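Local structure of kelch-like protein 7 (Homo sapiens, 3II7) at residues Val239-Ala244 and Val250-Gly255; Val57-Gly62 and Tyr123-Glu128. The protein serves as the substrate-recruiting adapter of a CUL3-RBX1 E3 ubiquitin ligase, this chain being its kelch-repeat propeller domain. All coordinates share one frame; numbering follows the deposited sequence.

Contact 1: Val239-Ala244 and Val250-Gly255; sequences VTVKCA and VYVLAG. With EDO (1,2-ethanediol), chain I.
The Tyr251 side chain runs edge-on past the carbonyl of Ala244, CD2 lying 3.6 Å from Ala244 O and that oxygen in the ring plane. With CG beside the backbone N (chi1 -60°), the ring edge passes the same oxygen that Tyr251 N bonds (2.8 Å, N-H...O 169°). Ala244 N answers with a bond to Tyr251 O, making this an antiparallel hydrogen-bonded pair. Cys243 and Val252 form the non-hydrogen-bonded pair beside it, and there Cys243 CA closes to 3.2 Å from Tyr251 O in a CA-H...O contact. On their face Val252 CG2 meets Cys243 SG at 3.7 Å and Val252 CG1 meets Val241 CG1 at 4.0 Å, each touch belonging to one of two modelled conformers.

Between Cys243 and Lys242 the register slips by one. Leu253 and Ala254 both face Lys242, a classic beta bulge: Leu253 N donates to Lys242 O almost in line with the carbonyl, and Lys242 N donates to Ala254 O, each at 2.9 Å. Ala254-Gly255 holds the place of the double glycine characteristic of kelch repeats.

A 1,2-ethanediol, probably from the crystallisation liquor, puts O2 2.8 Å from Thr240 OG1; Thr287 also holds the diol, whereas the bond from Lys242 NZ is weak and doubtful, that side chain being modelled in two conformers. Beside Tyr251, Leu253 and Ala244, Ile15 of the next blade packs against the hairpin. Four backbone bonds thus pair the inward-facing N and O atoms, while Val250 and Val252 bond outward to strand 264-269; Thr240 meets the diol away from the hairpin turn.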
loop_
_atom_site.group_PDB
_atom_site.type_symbol
_atom_site.label_atom_id
_atom_site.label_comp_id
_atom_site.label_asym_id
_atom_site.label_seq_id
_atom_site.Cartn_x
_atom_site.Cartn_y
_atom_site.Cartn_z
ATOM N N VAL A 239 13.834 -4.645 -4.225
ATOM C CA VAL A 239 13.254 -3.533 -5.004
ATOM C C VAL A 239 11.769 -3.257 -4.714
ATOM O O VAL A 239 11.270 -2.174 -5.028
ATOM C CB VAL A 239 13.486 -3.729 -6.520
ATOM C CG1 VAL A 239 15.003 -3.649 -6.853
ATOM C CG2 VAL A 239 12.846 -5.051 -7.051
ATOM N N THR A 240 11.053 -4.236 -4.150
ATOM C CA THR A 240 9.672 -3.995 -3.710
ATOM C C THR A 240 9.458 -4.590 -2.326
ATOM O O THR A 240 10.118 -5.579 -1.941
ATOM C CB THR A 240 8.626 -4.523 -4.712
ATOM O OG1 THR A 240 8.524 -5.954 -4.582
ATOM C CG2 THR A 240 8.985 -4.143 -6.157
ATOM N N VAL A 241 8.567 -3.977 -1.565
ATOM C CA VAL A 241 8.188 -4.559 -0.285
ATOM C C VAL A 241 6.709 -4.485 -0.071
ATOM O O VAL A 241 6.027 -3.597 -0.536
ATOM C CB VAL A 241 8.883 -3.938 0.917
ATOM C CG1 VAL A 241 10.366 -4.377 0.999
ATOM C CG2 VAL A 241 8.734 -2.455 0.891
ATOM N N LYS A 242 6.215 -5.516 0.594
ATOM C CA LYS A 242 4.803 -5.584 0.979
ATOM C C LYS A 242 4.805 -5.603 2.488
ATOM O O LYS A 242 5.272 -6.571 3.101
ATOM C CB LYS A 242 4.139 -6.820 0.410
ATOM C CG LYS A 242 4.135 -6.856 -1.111
ATOM C CD LYS A 242 3.284 -5.752 -1.696
ATOM C CE LYS A 242 3.411 -5.703 -3.209
ATOM N NZ LYS A 242 4.709 -5.103 -3.702
ATOM N N CYS A 243 4.319 -4.504 3.081
ATOM C CA CYS A 243 4.528 -4.117 4.477
ATOM C C CYS A 243 3.203 -3.758 5.146
ATOM O O CYS A 243 2.371 -3.100 4.489
ATOM C CB CYS A 243 5.364 -2.811 4.500
ATOM S SG CYS A 243 7.059 -2.912 3.916
ATOM N N ALA A 244 3.076 -4.031 6.435
ATOM C CA ALA A 244 1.952 -3.544 7.220
ATOM C C ALA A 244 2.332 -3.476 8.683
ATOM O O ALA A 244 3.118 -4.284 9.151
ATOM C CB ALA A 244 0.705 -4.473 7.042
ATOM N N VAL A 250 6.277 -3.289 12.633
ATOM C CA VAL A 250 6.107 -3.276 11.179
ATOM C C VAL A 250 6.559 -4.616 10.623
ATOM O O VAL A 250 7.668 -5.068 10.909
ATOM C CB VAL A 250 6.905 -2.167 10.491
ATOM C CG1 VAL A 250 6.670 -2.228 8.946
ATOM C CG2 VAL A 250 6.511 -0.776 11.084
ATOM N N TYR A 251 5.684 -5.245 9.833
ATOM C CA TYR A 251 5.933 -6.573 9.257
ATOM C C TYR A 251 6.148 -6.436 7.771
ATOM O O TYR A 251 5.316 -5.845 7.090
ATOM C CB TYR A 251 4.739 -7.525 9.517
ATOM C CG TYR A 251 4.456 -7.739 10.967
ATOM C CD1 TYR A 251 5.025 -8.797 11.665
ATOM C CD2 TYR A 251 3.646 -6.858 11.666
ATOM C CE1 TYR A 251 4.781 -8.980 13.041
ATOM C CE2 TYR A 251 3.390 -7.037 13.027
ATOM C CZ TYR A 251 3.965 -8.085 13.709
ATOM O OH TYR A 251 3.737 -8.237 15.059
ATOM N N VAL A 252 7.266 -6.957 7.276
ATOM C CA VAL A 252 7.515 -7.078 5.820
ATOM C C VAL A 252 7.277 -8.556 5.503
ATOM O O VAL A 252 8.047 -9.447 5.921
ATOM C CB VAL A 252 8.908 -6.659 5.416
ATOM C CG1 VAL A 252 9.086 -6.749 3.896
ATOM C CG2 VAL A 252 9.216 -5.207 5.925
ATOM N N LEU A 253 6.189 -8.811 4.777
ATOM C CA LEU A 253 5.681 -10.149 4.610
ATOM C C LEU A 253 5.963 -10.716 3.225
ATOM O O LEU A 253 5.779 -11.900 3.004
ATOM C CB LEU A 253 4.178 -10.193 4.888
ATOM C CG LEU A 253 3.734 -9.861 6.294
ATOM C CD1 LEU A 253 2.205 -9.987 6.390
ATOM C CD2 LEU A 253 4.422 -10.757 7.318
ATOM N N ALA A 254 6.346 -9.847 2.294
ATOM C CA ALA A 254 6.766 -10.282 0.948
ATOM C C ALA A 254 7.624 -9.196 0.322
ATOM O O ALA A 254 7.596 -8.060 0.733
ATOM C CB ALA A 254 5.526 -10.571 0.058
ATOM N N GLY A 255 8.388 -9.563 -0.671
ATOM C CA GLY A 255 9.146 -8.587 -1.443
ATOM C C GLY A 255 9.903 -9.244 -2.571
ATOM O O GLY A 255 10.335 -10.389 -2.463
HETATM C C1 EDO I . 6.639 -7.644 -8.346
HETATM O O1 EDO I . 6.723 -9.019 -7.969
HETATM C C2 EDO I . 7.160 -6.772 -7.219
HETATM O O2 EDO I . 6.322 -6.832 -6.021
#

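Contact 2: Val57-Gly62 and Tyr123-Glu128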
loop_
_atom_site.group_PDB
_atom_site.type_symbol
_atom_site.label_atom_id
_atom_site.label_comp_id
_atom_site.label_asym_id
_atom_site.label_seq_id
_atom_site.Cartn_x
_atom_site.Cartn_y
_atom_site.Cartn_z
ATOM N N VAL A 57 -14.710 -4.700 5.273
ATOM C CA VAL A 57 -14.594 -4.983 3.839
ATOM C C VAL A 57 -13.213 -4.621 3.293
ATOM O O VAL A 57 -12.721 -3.481 3.506
ATOM C CB VAL A 57 -15.681 -4.229 3.039
ATOM C CG1 VAL A 57 -15.588 -4.582 1.525
ATOM C CG2 VAL A 57 -17.075 -4.570 3.575
ATOM N N VAL A 58 -12.604 -5.581 2.566
ATOM C CA VAL A 58 -11.407 -5.324 1.741
ATOM C C VAL A 58 -11.890 -4.997 0.344
ATOM O O VAL A 58 -12.626 -5.789 -0.262
ATOM C CB VAL A 58 -10.469 -6.517 1.661
ATOM C CG1 VAL A 58 -9.287 -6.203 0.726
ATOM C CG2 VAL A 58 -9.935 -6.950 3.073
ATOM N N TYR A 59 -11.512 -3.813 -0.151
ATOM C CA TYR A 59 -11.814 -3.398 -1.528
ATOM C C TYR A 59 -10.577 -3.581 -2.376
ATOM O O TYR A 59 -9.465 -3.093 -2.006
ATOM C CB TYR A 59 -12.233 -1.927 -1.567
ATOM C CG TYR A 59 -13.496 -1.656 -0.797
ATOM C CD1 TYR A 59 -14.733 -1.636 -1.434
ATOM C CD2 TYR A 59 -13.458 -1.428 0.554
ATOM C CE1 TYR A 59 -15.896 -1.391 -0.728
ATOM C CE2 TYR A 59 -14.609 -1.155 1.282
ATOM C CZ TYR A 59 -15.833 -1.146 0.639
ATOM O OH TYR A 59 -16.970 -0.904 1.349
ATOM N N ILE A 60 -10.748 -4.288 -3.496
ATOM C CA ILE A 60 -9.674 -4.503 -4.469
ATOM C C ILE A 60 -10.064 -3.756 -5.727
ATOM O O ILE A 60 -11.159 -3.991 -6.300
ATOM C CB ILE A 60 -9.478 -5.983 -4.759
ATOM C CG1 ILE A 60 -8.952 -6.679 -3.503
ATOM C CG2 ILE A 60 -8.455 -6.197 -5.950
ATOM C CD1 ILE A 60 -8.836 -8.155 -3.601
ATOM N N LEU A 61 -9.220 -2.815 -6.127
ATOM C CA LEU A 61 -9.588 -1.891 -7.205
ATOM C C LEU A 61 -8.403 -1.551 -8.113
ATOM O O LEU A 61 -7.238 -1.683 -7.720
ATOM C CB LEU A 61 -10.256 -0.637 -6.598
ATOM C CG LEU A 61 -9.444 0.133 -5.561
ATOM C CD1 LEU A 61 -8.457 1.070 -6.235
ATOM C CD2 LEU A 61 -10.381 0.894 -4.639
ATOM N N GLY A 62 -8.723 -1.142 -9.349
ATOM C CA GLY A 62 -7.708 -0.797 -10.323
ATOM C C GLY A 62 -6.988 -2.010 -10.876
ATOM O O GLY A 62 -7.420 -3.178 -10.685
ATOM N N TYR A 123 -14.672 6.899 -3.212
ATOM C CA TYR A 123 -15.884 6.123 -3.178
ATOM C C TYR A 123 -16.487 6.280 -1.805
ATOM O O TYR A 123 -15.824 5.984 -0.793
ATOM C CB TYR A 123 -15.571 4.652 -3.433
ATOM C CG TYR A 123 -16.769 3.694 -3.440
ATOM C CD1 TYR A 123 -17.695 3.704 -4.481
ATOM C CD2 TYR A 123 -16.945 2.755 -2.420
ATOM C CE1 TYR A 123 -18.776 2.828 -4.499
ATOM C CE2 TYR A 123 -18.021 1.862 -2.434
ATOM C CZ TYR A 123 -18.931 1.909 -3.470
ATOM O OH TYR A 123 -19.980 1.032 -3.489
ATOM N N ASP A 124 -17.735 6.748 -1.755
ATOM C CA ASP A 124 -18.445 6.911 -0.495
ATOM C C ASP A 124 -19.127 5.584 -0.183
ATOM O O ASP A 124 -20.037 5.177 -0.889
ATOM C CB ASP A 124 -19.463 8.040 -0.583
ATOM C CG ASP A 124 -20.121 8.333 0.751
ATOM O OD1 ASP A 124 -20.593 7.386 1.398
ATOM O OD2 ASP A 124 -20.163 9.501 1.149
ATOM N N THR A 125 -18.646 4.884 0.849
ATOM C CA THR A 125 -19.143 3.527 1.136
ATOM C C THR A 125 -20.591 3.521 1.629
ATOM O O THR A 125 -21.244 2.483 1.570
ATOM C CB THR A 125 -18.258 2.749 2.183
ATOM O OG1 THR A 125 -18.335 3.393 3.458
ATOM C CG2 THR A 125 -16.804 2.673 1.740
ATOM N N ARG A 126 -21.078 4.669 2.120
ATOM C CA ARG A 126 -22.470 4.785 2.598
ATOM C C ARG A 126 -23.444 4.945 1.427
ATOM O O ARG A 126 -24.424 4.211 1.333
ATOM C CB ARG A 126 -22.605 5.956 3.579
ATOM C CG ARG A 126 -24.025 6.114 4.180
ATOM C CD ARG A 126 -24.061 7.133 5.303
ATOM N NE ARG A 126 -23.865 8.507 4.826
ATOM C CZ ARG A 126 -24.798 9.257 4.224
ATOM N NH1 ARG A 126 -26.027 8.779 3.987
ATOM N NH2 ARG A 126 -24.499 10.497 3.844
ATOM N N THR A 127 -23.164 5.911 0.541
ATOM C CA THR A 127 -24.000 6.172 -0.650
ATOM C C THR A 127 -23.634 5.309 -1.876
ATOM O O THR A 127 -24.357 5.311 -2.864
ATOM C CB THR A 127 -23.927 7.646 -1.059
ATOM O OG1 THR A 127 -22.564 7.998 -1.317
ATOM C CG2 THR A 127 -24.471 8.546 0.049
ATOM N N GLU A 128 -22.503 4.597 -1.809
ATOM C CA GLU A 128 -22.038 3.731 -2.898
ATOM C C GLU A 128 -21.883 4.514 -4.205
ATOM O O GLU A 128 -22.280 4.066 -5.274
ATOM C CB GLU A 128 -22.963 2.511 -3.062
ATOM C CG GLU A 128 -23.021 1.650 -1.796
ATOM C CD GLU A 128 -23.676 0.288 -2.010
ATOM O OE1 GLU A 128 -24.752 0.234 -2.638
ATOM O OE2 GLU A 128 -23.119 -0.723 -1.526
#
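Tyr59 reaches from strand 57-61 to meet Thr125, its OH lying 3.6 Å from the methyl CG2 at an oblique crossing of the two side chains. Its CB already points toward segment 123-128, and with CG beside the backbone N (chi1 -63°) the ring carries OH up to Thr125. Along the ring, CE1 comes 4.2 Å from CE2 of Tyr123, an oblique apolar touch of two aromatic side chains. One face of the Tyr59 ring is backed from within its own strand by Val57 CG1, 3.5 Å above the plane and offset toward the rim. The packed part is small, 103 Å² buried between the two segments, and no hydrogen bond crosses it. Thr125 divides its two branches accordingly: CG2 goes to the tyrosine, whereas OG1 is hydrogen-bonded to Gly102 O.

Beyond Thr125 the chain turns outward, and Arg126, Thr127 and Glu128 are exposed. Here hydrogen bonds to Asp124, not contacts with segment 57-62, shape the turn. Asp124 OD1 takes Arg126 N at 2.9 Å, nearly along the C-O axis, in an Asx turn, and also takes Thr127 N at 3.1 Å from above the carboxylate plane. Two backbone donors on one oxygen hold the turn at the end of strand 120-124, and a weak bond from Glu128 N to Asp124 O adds to it before strand 129-133 begins.

The contact bridges two neighbouring propeller blades. Met72 of strand 71-76 touches both tyrosines, Ile104 of strand 103-107 packs on Tyr59 and Thr125, and the ring of Trp130, on strand 129-133, meets that of Tyr123.

Overall arrangement
The two contacts sit on opposite sides of the centre of a six-bladed kelch propeller, their centres about 24 Å apart and their nearest atoms about 12 Å apart, and they share no sheet. Contact 2 comes first along the chain. It joins two consecutive blades, the sheets built from residues 50-86 and 96-133, whereas contact 1 pairs the first two strands inside the blade of residues 242-278. That blade precedes the closing one, where strand 290-295 pairs with strand 13-18 to complete the ring. Together they illustrate backbone pairing within a blade and side-chain packing between blades.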